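Local coordinates for protein Rik1-associated factor 1 (Schizosaccharomyces pombe, PDB 4O9D) that serves, through a chain that includes this WD-repeat beta-propeller, in the Clr4 methyltransferase complex, which methylates and ubiquitylates histone H3 to establish heterochromatin, at residues S189-R194 / S244-V249. Residues are numbered along the deposited sequence; the frame is centred on the assembly and turned at random.
Sequences SNFLGR and SQVGFV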
# COMPACT_ATOMS: atom_id res chain seq x y z
N SER A 189 -0.32 13.92 6.84
CA SER A 189 0.45 14.02 8.07
C SER A 189 -0.07 15.17 8.94
O SER A 189 -0.27 16.28 8.44
CB SER A 189 1.93 14.23 7.71
OG SER A 189 2.74 14.38 8.86
N ASN A 190 -0.28 14.90 10.23
CA ASN A 190 -0.71 15.97 11.17
C ASN A 190 -0.25 15.76 12.62
O ASN A 190 -0.79 16.39 13.54
CB ASN A 190 -2.23 16.21 11.14
CG ASN A 190 -3.05 15.02 11.63
OD1 ASN A 190 -2.56 14.12 12.33
ND2 ASN A 190 -4.33 15.01 11.26
N PHE A 191 0.75 14.92 12.83
CA PHE A 191 1.37 14.81 14.15
C PHE A 191 0.31 14.46 15.20
O PHE A 191 0.15 15.13 16.22
CB PHE A 191 2.11 16.12 14.48
CG PHE A 191 2.94 16.08 15.74
CD1 PHE A 191 3.67 14.96 16.08
CD2 PHE A 191 2.98 17.19 16.59
CE1 PHE A 191 4.44 14.92 17.26
CE2 PHE A 191 3.76 17.17 17.76
CZ PHE A 191 4.48 16.04 18.09
N LEU A 192 -0.43 13.38 14.88
CA LEU A 192 -1.51 12.84 15.70
C LEU A 192 -2.53 13.91 16.06
O LEU A 192 -2.95 14.00 17.21
CB LEU A 192 -0.96 12.16 16.97
CG LEU A 192 -1.86 11.08 17.59
CD1 LEU A 192 -2.11 9.95 16.59
CD2 LEU A 192 -1.25 10.49 18.87
N GLY A 193 -2.94 14.71 15.08
CA GLY A 193 -3.98 15.70 15.33
C GLY A 193 -3.54 16.98 16.05
O GLY A 193 -4.36 17.87 16.29
N ARG A 194 -2.26 17.09 16.36
CA ARG A 194 -1.75 18.29 17.03
C ARG A 194 -1.36 19.44 16.11
O ARG A 194 -1.07 20.53 16.60
CB ARG A 194 -0.57 17.93 17.94
CG ARG A 194 -0.95 16.96 19.08
CD ARG A 194 0.27 16.62 19.92
NE ARG A 194 1.04 15.60 19.24
CZ ARG A 194 1.21 14.35 19.67
NH1 ARG A 194 0.73 13.93 20.83
NH2 ARG A 194 1.91 13.53 18.90
N SER A 244 2.45 6.53 15.85
CA SER A 244 2.42 7.68 16.76
C SER A 244 2.40 8.98 15.97
O SER A 244 2.21 10.06 16.53
CB SER A 244 3.65 7.69 17.63
OG SER A 244 4.77 8.10 16.86
N GLN A 245 2.61 8.86 14.66
CA GLN A 245 2.68 9.99 13.73
C GLN A 245 3.74 11.04 14.11
O GLN A 245 3.65 12.18 13.69
CB GLN A 245 1.27 10.60 13.58
CG GLN A 245 0.17 9.52 13.27
CD GLN A 245 -1.25 10.09 13.15
OE1 GLN A 245 -1.46 11.30 13.22
NE2 GLN A 245 -2.23 9.21 12.95
N VAL A 246 4.76 10.65 14.88
CA VAL A 246 5.87 11.57 15.18
C VAL A 246 6.87 11.63 14.03
O VAL A 246 7.70 12.55 13.94
CB VAL A 246 6.61 11.18 16.51
CG1 VAL A 246 5.60 11.06 17.67
CG2 VAL A 246 7.38 9.87 16.33
N GLY A 247 6.82 10.66 13.13
CA GLY A 247 7.78 10.60 12.04
C GLY A 247 7.44 9.55 11.00
O GLY A 247 6.61 8.66 11.24
N PHE A 248 8.08 9.64 9.84
CA PHE A 248 7.86 8.68 8.78
C PHE A 248 9.16 8.37 8.08
O PHE A 248 10.13 9.13 8.21
CB PHE A 248 6.79 9.18 7.80
CG PHE A 248 7.16 10.45 7.04
CD1 PHE A 248 7.03 11.70 7.62
CD2 PHE A 248 7.55 10.38 5.71
CE1 PHE A 248 7.36 12.86 6.92
CE2 PHE A 248 7.88 11.52 5.00
CZ PHE A 248 7.77 12.77 5.60
N VAL A 249 9.20 7.24 7.40
CA VAL A 249 10.35 6.91 6.57
C VAL A 249 9.92 6.94 5.12
O VAL A 249 8.76 6.66 4.81
CB VAL A 249 10.97 5.52 6.87
CG1 VAL A 249 11.77 5.54 8.22
CG2 VAL A 249 9.90 4.40 6.83
O HOH W 1 2.21 12.87 11.10
O HOH W 2 -0.66 12.15 10.88
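Q245 reaches across to L192 in a polar, water-bridged surface contact between two hairpin loops of neighbouring propeller blades: 189-194 lies in the loop between strands 182-189 and 198-204, and 244-249 runs from the turn after strand 235-241 into strand 247-253. F191 to R194 form a type I' turn, and N190 OD1 closes an Asx motif by accepting from G193 N at 2.8 Å, the donor lying well above the carbonyl plane. N190 ND2 donates to D197 and, weakly, to D140. With CG anti to its own carbonyl carbon (chi1 -50°) and the chain extended beyond, Q245 brings OE1 to the L192 backbone N at 2.9 Å, a weak, bent bond (123°). Its amide carbon CD packs against L192 CD1 at 3.5 Å, the two side chains crossing at about a right angle. One water links Q245 O to F191 N and S189 OG; a second joins Q245 OE1, weakly, to N190 N. F191 CA also directs its hydrogen at Q245 O (3.5 Å, nearly straight), while the ring edge of F191 brings CE1 to V246 CG1 at 4.1 Å. An alanine in place of Q245 would probably leave L192 N and the second water without their shared acceptor and strip L192 CD1 of its amide neighbour. Weak direct bonding and two bridging waters imply that these two loops are held through the Q245 side chain, backbone polar groups and solvent, with modest apolar contact at L192 and F191.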